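Local atomic coordinates of N-terminal acetyltransferase-like protein (Chaetomium thermophilum, PDB entry 5NNP), a protein that probably acts as the tetratricopeptide-repeat auxiliary subunit of an N-terminal acetyltransferase, supporting transfer of acetyl groups to protein N termini. Residues Lys76-Trp81 against Lys106-Ser111; Glu96-Tyr101 against Val120-Met125; Ile114-Ala119 against Leu136-Ala141; Gly130-Arg135 against Ile154-Glu159. All coordinates share one frame; numbering follows the deposited sequence.

Contact 1: residues Lys76-Trp81 against Lys106-Ser111; sequences KSYICW and KLEPES
The aliphatic stem of E108 runs aslant over one face of the Y78 ring, with E108 CB 3.8 Å from the ring centroid of Y78 in a CH-pi contact, 24° off the normal. The carboxylate follows, stacked with its plane only 12° from the ring, and E108 CD comes 3.8 Å from Y78 CE2. The ring is put there by a chi1 of 83°, with CG between the backbone N and the carbonyl carbon; I79 CG1 sits by the opposite face. Were Y78 replaced by an alanine, the E108 stem would probably lose the ring face it lies on and the carboxylate would be freer to turn. Beside this stack, L107 CB meets Y78 CB at 3.7 Å, while L107 CD1 approaches W81 CD1 obliquely at 3.6 Å and K76 O at the same distance. S77 is the N-cap of helix 78-90: its OG accepts weak bonds from the N atoms of I79 and C80 and also pairs with D45. At the far end a type I turn, E108 to S111, leads to the next N-cap. Such joining of the start of one helix to the end of its antiparallel partner is characteristic of a TPR unit, here predicted for 78-111.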
# COMPACT_ATOMS: atom_id res chain seq x y z
N LYS A 76 2.04 5.23 43.88
CA LYS A 76 3.16 4.31 43.77
C LYS A 76 2.72 2.85 43.50
O LYS A 76 3.52 1.92 43.60
CB LYS A 76 4.02 4.38 45.05
CG LYS A 76 4.71 5.73 45.27
CD LYS A 76 5.53 5.76 46.57
CE LYS A 76 6.38 7.04 46.69
NZ LYS A 76 7.13 7.15 47.98
N SER A 77 1.44 2.66 43.15
CA SER A 77 0.94 1.33 42.77
C SER A 77 1.09 1.06 41.29
O SER A 77 0.64 1.85 40.46
CB SER A 77 -0.53 1.20 43.15
OG SER A 77 -1.12 0.07 42.52
N TYR A 78 1.72 -0.07 40.95
CA TYR A 78 1.98 -0.38 39.54
C TYR A 78 0.71 -0.86 38.85
O TYR A 78 0.57 -0.78 37.63
CB TYR A 78 3.12 -1.42 39.39
CG TYR A 78 2.68 -2.85 39.55
CD1 TYR A 78 2.18 -3.57 38.48
CD2 TYR A 78 2.77 -3.49 40.78
CE1 TYR A 78 1.77 -4.88 38.62
CE2 TYR A 78 2.37 -4.80 40.93
CZ TYR A 78 1.87 -5.49 39.85
OH TYR A 78 1.46 -6.80 39.98
N ILE A 79 -0.22 -1.38 39.64
CA ILE A 79 -1.52 -1.78 39.11
C ILE A 79 -2.32 -0.57 38.64
O ILE A 79 -2.84 -0.58 37.52
CB ILE A 79 -2.33 -2.56 40.16
CG1 ILE A 79 -1.67 -3.92 40.39
CG2 ILE A 79 -3.77 -2.72 39.72
CD1 ILE A 79 -2.13 -4.62 41.69
N CYS A 80 -2.41 0.46 39.47
CA CYS A 80 -3.14 1.66 39.08
C CYS A 80 -2.59 2.26 37.76
O CYS A 80 -3.35 2.64 36.87
CB CYS A 80 -3.11 2.69 40.20
SG CYS A 80 -3.81 2.10 41.78
N TRP A 81 -1.27 2.32 37.64
CA TRP A 81 -0.67 2.88 36.44
C TRP A 81 -0.86 1.96 35.22
O TRP A 81 -1.18 2.42 34.13
CB TRP A 81 0.81 3.20 36.68
CG TRP A 81 0.97 4.41 37.57
CD1 TRP A 81 1.29 4.42 38.90
CD2 TRP A 81 0.77 5.78 37.20
NE1 TRP A 81 1.32 5.71 39.38
CE2 TRP A 81 1.00 6.56 38.36
CE3 TRP A 81 0.42 6.42 36.00
CZ2 TRP A 81 0.90 7.96 38.35
CZ3 TRP A 81 0.32 7.83 36.00
CH2 TRP A 81 0.55 8.57 37.18
N LYS A 106 8.61 1.10 36.07
CA LYS A 106 9.60 1.59 37.03
C LYS A 106 9.19 1.19 38.45
O LYS A 106 10.04 1.10 39.34
CB LYS A 106 9.78 3.11 36.94
CG LYS A 106 10.42 3.58 35.67
CD LYS A 106 10.72 5.06 35.67
CE LYS A 106 11.19 5.50 34.28
NZ LYS A 106 11.49 6.97 34.20
N LEU A 107 7.90 0.95 38.64
CA LEU A 107 7.39 0.51 39.94
C LEU A 107 7.50 -1.00 40.09
O LEU A 107 7.78 -1.48 41.18
CB LEU A 107 5.93 0.95 40.11
CG LEU A 107 5.79 2.46 40.27
CD1 LEU A 107 4.34 2.93 40.23
CD2 LEU A 107 6.46 2.85 41.56
N GLU A 108 7.30 -1.73 39.01
CA GLU A 108 7.37 -3.19 39.03
C GLU A 108 8.23 -3.77 37.90
O GLU A 108 7.70 -4.44 37.01
CB GLU A 108 5.96 -3.77 38.95
CG GLU A 108 5.87 -5.26 39.15
CD GLU A 108 6.05 -5.64 40.61
OE1 GLU A 108 5.95 -6.84 40.91
OE2 GLU A 108 6.28 -4.74 41.45
N PRO A 109 9.55 -3.53 37.94
CA PRO A 109 10.49 -3.88 36.86
C PRO A 109 10.49 -5.37 36.49
O PRO A 109 10.95 -5.73 35.41
CB PRO A 109 11.85 -3.45 37.42
CG PRO A 109 11.66 -3.37 38.87
CD PRO A 109 10.25 -2.98 39.12
N GLU A 110 9.94 -6.21 37.37
CA GLU A 110 9.88 -7.64 37.13
C GLU A 110 8.77 -8.03 36.17
O GLU A 110 8.74 -9.16 35.68
CB GLU A 110 9.69 -8.39 38.45
CG GLU A 110 10.76 -8.14 39.49
CD GLU A 110 10.55 -6.85 40.26
OE1 GLU A 110 11.37 -6.56 41.17
OE2 GLU A 110 9.57 -6.12 39.96
N SER A 111 7.85 -7.12 35.90
CA SER A 111 6.69 -7.46 35.07
C SER A 111 6.99 -7.66 33.59
O SER A 111 7.15 -6.69 32.85
CB SER A 111 5.62 -6.39 35.20
OG SER A 111 4.59 -6.67 34.28

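Contact 2: residues Glu96-Tyr101 against Val120-Met125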
# COMPACT_ATOMS: atom_id res chain seq x y z
N GLU A 96 -0.29 8.42 25.48
CA GLU A 96 -0.57 8.52 26.91
C GLU A 96 -0.43 7.14 27.53
O GLU A 96 -0.10 7.01 28.71
CB GLU A 96 -1.96 9.11 27.16
CG GLU A 96 -2.06 10.57 26.74
CD GLU A 96 -1.26 11.50 27.64
OE1 GLU A 96 -1.55 11.55 28.87
OE2 GLU A 96 -0.35 12.18 27.12
N ALA A 97 -0.65 6.10 26.73
CA ALA A 97 -0.44 4.74 27.19
C ALA A 97 1.03 4.52 27.55
O ALA A 97 1.35 3.94 28.61
CB ALA A 97 -0.88 3.75 26.14
N ILE A 98 1.93 5.00 26.68
CA ILE A 98 3.36 4.81 26.88
C ILE A 98 3.82 5.42 28.22
O ILE A 98 4.53 4.77 28.98
CB ILE A 98 4.18 5.39 25.72
CG1 ILE A 98 4.10 4.47 24.50
CG2 ILE A 98 5.64 5.54 26.11
CD1 ILE A 98 4.68 5.06 23.21
N LYS A 99 3.37 6.63 28.51
CA LYS A 99 3.76 7.32 29.73
C LYS A 99 3.40 6.51 30.97
O LYS A 99 4.14 6.51 31.94
CB LYS A 99 3.07 8.69 29.81
CG LYS A 99 3.43 9.64 28.70
CD LYS A 99 2.52 10.86 28.75
CE LYS A 99 3.22 12.12 28.32
NZ LYS A 99 3.80 11.97 26.99
N ALA A 100 2.25 5.84 30.92
CA ALA A 100 1.70 5.12 32.06
C ALA A 100 2.31 3.72 32.21
O ALA A 100 2.64 3.28 33.32
CB ALA A 100 0.18 5.04 31.94
N TYR A 101 2.48 3.01 31.09
CA TYR A 101 3.20 1.75 31.10
C TYR A 101 4.63 1.93 31.64
O TYR A 101 5.11 1.13 32.44
CB TYR A 101 3.25 1.15 29.70
CG TYR A 101 2.08 0.27 29.36
CD1 TYR A 101 0.90 0.81 28.86
CD2 TYR A 101 2.16 -1.11 29.52
CE1 TYR A 101 -0.17 -0.02 28.54
CE2 TYR A 101 1.09 -1.93 29.21
CZ TYR A 101 -0.07 -1.39 28.72
OH TYR A 101 -1.11 -2.24 28.41
N VAL A 120 6.05 -2.70 22.50
CA VAL A 120 5.23 -2.71 21.30
C VAL A 120 4.72 -1.30 21.04
O VAL A 120 4.88 -0.77 19.95
CB VAL A 120 4.04 -3.70 21.43
CG1 VAL A 120 3.11 -3.53 20.28
CG2 VAL A 120 4.53 -5.15 21.52
N LEU A 121 4.13 -0.68 22.05
CA LEU A 121 3.62 0.68 21.95
C LEU A 121 4.70 1.65 21.49
O LEU A 121 4.46 2.53 20.66
CB LEU A 121 3.02 1.13 23.29
CG LEU A 121 1.70 0.50 23.74
CD1 LEU A 121 1.48 0.73 25.21
CD2 LEU A 121 0.52 1.07 22.96
N GLN A 122 5.90 1.49 22.03
CA GLN A 122 6.97 2.42 21.72
C GLN A 122 7.39 2.37 20.25
O GLN A 122 7.62 3.42 19.63
CB GLN A 122 8.19 2.16 22.60
CG GLN A 122 8.06 2.71 24.00
CD GLN A 122 9.12 2.14 24.93
OE1 GLN A 122 9.38 0.92 24.93
NE2 GLN A 122 9.74 3.01 25.71
N ILE A 123 7.52 1.17 19.69
CA ILE A 123 7.90 1.08 18.29
C ILE A 123 6.72 1.53 17.41
O ILE A 123 6.92 2.19 16.39
CB ILE A 123 8.38 -0.34 17.89
CG1 ILE A 123 8.96 -0.33 16.47
CG2 ILE A 123 7.26 -1.35 17.98
CD1 ILE A 123 10.02 0.77 16.20
N GLN A 124 5.50 1.21 17.84
CA GLN A 124 4.31 1.69 17.13
C GLN A 124 4.29 3.21 16.99
O GLN A 124 3.77 3.72 16.02
CB GLN A 124 3.03 1.26 17.84
CG GLN A 124 1.78 1.84 17.17
CD GLN A 124 1.45 1.14 15.86
OE1 GLN A 124 1.83 -0.02 15.63
NE2 GLN A 124 0.76 1.83 14.98
N MET A 125 4.86 3.93 17.97
CA MET A 125 4.88 5.39 17.89
C MET A 125 6.26 5.90 17.53
O MET A 125 6.54 7.08 17.65
CB MET A 125 4.44 6.04 19.21
CG MET A 125 3.08 5.59 19.70
SD MET A 125 1.78 5.94 18.51
CE MET A 125 1.78 7.74 18.54
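I98 and L121 pass side by side, each heading for the other's helix, at the closely packed middle of this contact, where the axes of the two short helical segments come within 9.7 Å, running antiparallel but well splayed, at 144°. I98 CG1 lies 3.7 Å from L121 CB. With CG1 beside the backbone N (chi1 -76°) and the chain then extended, I98 CD1 reaches the opposing backbone, 3.6 Å from L121 O and 3.8 Å from Q122 CA. The L121 branch CD1 sits over one face of the Y101 ring, 4.1 Å from the centroid, as a CH-pi contact, and also touches A97 CB at 3.9 Å. These residues are buried and bring no polar bond across the interface. Toward the end of helix 112-124 the fit is sparser. M125, partly exposed, turns back at chi2 and chi3 and meets I98 CD1 through CG at 3.9 Å; Q122 adds its CA and CG, while its amide OE1 bonds to S134 outside the pair. Outward, Y101 meets the H82 ring and touches I86 and R89 of helix 78-90, I98 also rests on L118, and L121 and M125 reach F94 at the start of helix 94-107, placing the pair between helices 78-90 and 128-141.

Contact 3: residues Ile114-Ala119 against Leu136-Ala141; sequences IQRDLA and LNMLKA
Q115 and M138 carry this contact between consecutive antiparallel helices of the TPR-type alpha solenoid, the short segment axes running 10.7 Å apart at 146°. The two side chains meet at their CG atoms, 3.5 Å apart. The unbranched M138 chain then reaches across to the facing helix: its SD lies 3.9 Å from A119 CB, and a bend at chi3 of 72° brings its CE 4.0 Å from R116 CA. Q115 begins with CG opposite its own backbone N and bends at chi2, which carries its side chain across that of N137 at about a right angle, where Q115 OE1 stands 3.5 Å from N137 CB; the two amide planes are 53° apart and no hydrogen bond joins them. In the second shell S134, one turn before M138, receives a weak bond from Q115 NE2 and tethers that amide to helix 128-141. With an alanine in place of Q115, M138 CG would probably face a gap and S134 would lose its amide donor. L139 of the same helix packs on W149 and L152 of helix 146-159. R116, exposed, leads its charge away from the interface toward its own neighbour: D117 OD1 lies above one guanidinium face, a long ionic contact of 3.8 Å to R116 NH1.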
# COMPACT_ATOMS: atom_id res chain seq x y z
N ILE A 114 4.20 -6.01 31.34
CA ILE A 114 4.25 -4.57 31.21
C ILE A 114 5.35 -4.16 30.24
O ILE A 114 5.15 -3.29 29.39
CB ILE A 114 4.43 -3.90 32.59
CG1 ILE A 114 3.14 -4.09 33.40
CG2 ILE A 114 4.77 -2.43 32.43
CD1 ILE A 114 3.20 -3.55 34.82
N GLN A 115 6.51 -4.81 30.35
CA GLN A 115 7.65 -4.49 29.47
C GLN A 115 7.34 -4.88 28.04
O GLN A 115 7.73 -4.18 27.10
CB GLN A 115 8.93 -5.20 29.94
CG GLN A 115 10.12 -5.08 28.97
CD GLN A 115 10.63 -3.64 28.82
OE1 GLN A 115 11.61 -3.26 29.44
NE2 GLN A 115 9.96 -2.84 27.99
N ARG A 116 6.65 -6.00 27.88
CA ARG A 116 6.29 -6.51 26.56
C ARG A 116 5.38 -5.53 25.83
O ARG A 116 5.61 -5.21 24.67
CB ARG A 116 5.62 -7.88 26.69
CG ARG A 116 5.29 -8.56 25.39
CD ARG A 116 4.86 -10.01 25.64
NE ARG A 116 3.92 -10.14 26.76
CZ ARG A 116 2.59 -10.14 26.63
NH1 ARG A 116 2.05 -10.01 25.42
NH2 ARG A 116 1.81 -10.27 27.70
N ASP A 117 4.37 -5.04 26.54
CA ASP A 117 3.33 -4.22 25.93
C ASP A 117 3.81 -2.81 25.67
O ASP A 117 3.45 -2.22 24.65
CB ASP A 117 2.10 -4.22 26.82
CG ASP A 117 1.40 -5.58 26.81
OD1 ASP A 117 1.47 -6.28 25.78
OD2 ASP A 117 0.79 -5.95 27.84
N LEU A 118 4.65 -2.31 26.55
CA LEU A 118 5.27 -1.00 26.37
C LEU A 118 6.17 -0.96 25.14
O LEU A 118 6.16 -0.00 24.37
CB LEU A 118 6.07 -0.62 27.62
CG LEU A 118 7.01 0.57 27.48
CD1 LEU A 118 6.22 1.86 27.39
CD2 LEU A 118 7.98 0.60 28.65
N ALA A 119 6.97 -2.00 24.97
CA ALA A 119 7.92 -2.05 23.88
C ALA A 119 7.17 -1.98 22.55
O ALA A 119 7.61 -1.31 21.61
CB ALA A 119 8.76 -3.33 23.96
N LEU A 136 16.73 -4.10 24.91
CA LEU A 136 17.96 -4.42 25.64
C LEU A 136 17.59 -5.09 26.96
O LEU A 136 18.18 -6.08 27.37
CB LEU A 136 18.80 -3.17 25.89
CG LEU A 136 20.14 -3.30 26.59
CD1 LEU A 136 20.98 -4.39 25.94
CD2 LEU A 136 20.86 -1.96 26.53
N ASN A 137 16.55 -4.56 27.58
CA ASN A 137 16.01 -5.12 28.79
C ASN A 137 15.45 -6.50 28.59
O ASN A 137 15.76 -7.42 29.34
CB ASN A 137 14.94 -4.21 29.32
CG ASN A 137 15.27 -3.69 30.65
OD1 ASN A 137 16.03 -2.73 30.77
ND2 ASN A 137 14.73 -4.31 31.68
N MET A 138 14.58 -6.64 27.60
CA MET A 138 13.99 -7.93 27.31
C MET A 138 15.08 -8.95 26.98
O MET A 138 15.04 -10.08 27.44
CB MET A 138 12.99 -7.79 26.17
CG MET A 138 11.90 -6.78 26.50
SD MET A 138 10.66 -6.48 25.23
CE MET A 138 9.73 -8.02 25.33
N LEU A 139 16.08 -8.54 26.20
CA LEU A 139 17.19 -9.42 25.86
C LEU A 139 18.00 -9.84 27.10
O LEU A 139 18.46 -10.98 27.22
CB LEU A 139 18.10 -8.72 24.85
CG LEU A 139 19.43 -9.41 24.53
CD1 LEU A 139 19.22 -10.79 23.92
CD2 LEU A 139 20.30 -8.53 23.63
N LYS A 140 18.16 -8.92 28.03
CA LYS A 140 18.87 -9.22 29.26
C LYS A 140 18.12 -10.28 30.05
O LYS A 140 18.70 -11.16 30.68
CB LYS A 140 19.05 -7.96 30.09
CG LYS A 140 20.33 -7.89 30.83
CD LYS A 140 20.49 -6.54 31.50
CE LYS A 140 19.20 -6.13 32.18
NZ LYS A 140 19.39 -4.94 33.04
N ALA A 141 16.80 -10.19 29.99
CA ALA A 141 15.95 -11.10 30.75
C ALA A 141 15.86 -12.49 30.12
O ALA A 141 15.76 -13.48 30.83
CB ALA A 141 14.58 -10.51 30.91

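Contact 4: residues Gly130-Arg135 against Ile154-Glu159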
# COMPACT_ATOMS: atom_id res chain seq x y z
N GLY A 130 13.38 4.72 23.27
CA GLY A 130 12.60 3.91 24.19
C GLY A 130 12.59 2.44 23.81
O GLY A 130 12.68 1.57 24.67
N TYR A 131 12.51 2.16 22.52
CA TYR A 131 12.32 0.80 22.02
C TYR A 131 13.62 0.04 22.19
O TYR A 131 13.64 -1.14 22.55
CB TYR A 131 11.89 0.82 20.55
CG TYR A 131 11.51 -0.53 20.00
CD1 TYR A 131 10.59 -1.32 20.65
CD2 TYR A 131 12.06 -0.99 18.81
CE1 TYR A 131 10.23 -2.55 20.15
CE2 TYR A 131 11.70 -2.23 18.30
CZ TYR A 131 10.78 -3.00 18.98
OH TYR A 131 10.41 -4.23 18.51
N VAL A 132 14.71 0.74 21.93
CA VAL A 132 16.02 0.17 22.16
C VAL A 132 16.20 -0.23 23.62
O VAL A 132 16.57 -1.36 23.93
CB VAL A 132 17.13 1.17 21.76
CG1 VAL A 132 18.48 0.75 22.36
CG2 VAL A 132 17.20 1.29 20.26
N GLN A 133 15.96 0.70 24.53
CA GLN A 133 16.06 0.38 25.95
C GLN A 133 15.21 -0.84 26.32
O GLN A 133 15.67 -1.76 27.01
CB GLN A 133 15.64 1.58 26.79
CG GLN A 133 16.00 1.46 28.25
CD GLN A 133 15.54 2.67 29.06
OE1 GLN A 133 15.17 3.70 28.49
NE2 GLN A 133 15.56 2.54 30.38
N SER A 134 13.96 -0.85 25.84
CA SER A 134 13.07 -1.97 26.11
C SER A 134 13.64 -3.31 25.65
O SER A 134 13.64 -4.29 26.39
CB SER A 134 11.72 -1.73 25.43
OG SER A 134 10.97 -0.80 26.18
N ARG A 135 14.13 -3.36 24.42
CA ARG A 135 14.62 -4.60 23.85
C ARG A 135 15.89 -5.06 24.54
O ARG A 135 16.09 -6.26 24.72
CB ARG A 135 14.88 -4.46 22.36
CG ARG A 135 13.61 -4.39 21.59
CD ARG A 135 12.72 -5.53 22.04
NE ARG A 135 11.50 -5.54 21.26
CZ ARG A 135 10.67 -6.58 21.17
NH1 ARG A 135 9.57 -6.48 20.41
NH2 ARG A 135 10.94 -7.70 21.83
N ILE A 154 17.04 -4.84 15.33
CA ILE A 154 16.04 -4.06 14.60
C ILE A 154 15.84 -2.66 15.21
O ILE A 154 15.79 -1.66 14.49
CB ILE A 154 14.69 -4.80 14.54
CG1 ILE A 154 14.79 -6.01 13.62
CG2 ILE A 154 13.59 -3.88 14.06
CD1 ILE A 154 13.83 -7.11 13.98
N ALA A 155 15.75 -2.59 16.54
CA ALA A 155 15.55 -1.31 17.22
C ALA A 155 16.70 -0.36 16.93
O ALA A 155 16.48 0.83 16.66
CB ALA A 155 15.41 -1.51 18.70
N TYR A 156 17.92 -0.89 16.99
CA TYR A 156 19.10 -0.09 16.67
C TYR A 156 19.06 0.39 15.22
O TYR A 156 19.31 1.55 14.93
CB TYR A 156 20.38 -0.89 16.91
CG TYR A 156 20.89 -0.87 18.32
CD1 TYR A 156 20.94 0.31 19.06
CD2 TYR A 156 21.36 -2.02 18.92
CE1 TYR A 156 21.44 0.32 20.36
CE2 TYR A 156 21.84 -2.03 20.20
CZ TYR A 156 21.88 -0.86 20.92
OH TYR A 156 22.37 -0.91 22.20
N HIS A 157 18.75 -0.55 14.33
CA HIS A 157 18.64 -0.31 12.89
C HIS A 157 17.64 0.80 12.55
O HIS A 157 17.96 1.73 11.81
CB HIS A 157 18.23 -1.61 12.20
CG HIS A 157 18.29 -1.55 10.71
ND1 HIS A 157 17.70 -2.50 9.90
CD2 HIS A 157 18.86 -0.64 9.88
CE1 HIS A 157 17.91 -2.18 8.64
NE2 HIS A 157 18.60 -1.06 8.59
N LEU A 158 16.44 0.70 13.11
CA LEU A 158 15.41 1.69 12.84
C LEU A 158 15.76 3.02 13.49
O LEU A 158 15.27 4.07 13.05
CB LEU A 158 14.04 1.21 13.32
CG LEU A 158 13.46 -0.02 12.61
CD1 LEU A 158 12.07 -0.38 13.17
CD2 LEU A 158 13.39 0.21 11.10
N GLU A 159 16.59 2.98 14.53
CA GLU A 159 17.03 4.19 15.23
C GLU A 159 18.07 4.94 14.42
O GLU A 159 18.37 6.09 14.73
CB GLU A 159 17.61 3.87 16.62
CG GLU A 159 18.02 5.11 17.44
CD GLU A 159 18.76 4.78 18.74
OE1 GLU A 159 18.54 5.48 19.76
OE2 GLU A 159 19.59 3.84 18.76
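V132 and A155 bring the two helices together, their CA atoms 5.2 Å apart and the short segment axes 8.7 Å apart, antiparallel at 165°. The small A155 methyl is consistent with this close approach and sits between two larger side chains: A155 CB lies 3.4 Å from Y131 CD2 and 3.7 Å from V132 CG2. V132 divides its work between its branches. CG1, opposite the backbone N (chi1 164°), runs to the Y156 ring at CE1, 3.6 Å away, the two side chains meeting at about a right angle; CG2 faces A155 and touches E159 OE2 at 3.8 Å. That carboxylate oxygen lies in plane at the edge of the Y156 ring. Y131 is steadied from within its own helix: R135 NH1 donates to Y131 OH at 3.1 Å, a bent bond with the oxygen tilted out of the guanidinium plane, and R135 CG lies over one face of the ring. Y156 also packs on A165 and I168 of helix 162-175, while Y131 also touches I123 and R135 touches L532. An alanine taking the closest approach between two nearly antiparallel neighbouring helices fits the helical hairpins from which a TPR-type superhelix is built.

From the N terminus, contact 1 opens at the start of helix 78-90 and closes after a 24-residue gap, past the end of helix 94-107; contact 2 has opened inside that span. Contact 3 opens before contact 2 closes, and contact 4 before contact 3 closes, so each successive pair crosses. Contacts 1 and 3, 1 and 4, and 2 and 4 run in series, and none nests. Every loop is a hairpin of neighbouring helices, and each helix from 94-107 to 128-141 serves two contacts in turn. I123, within contact 2, packs on L158 of contact 4; together the four contacts bind helices 78-90 to 146-159 into one continuous stack.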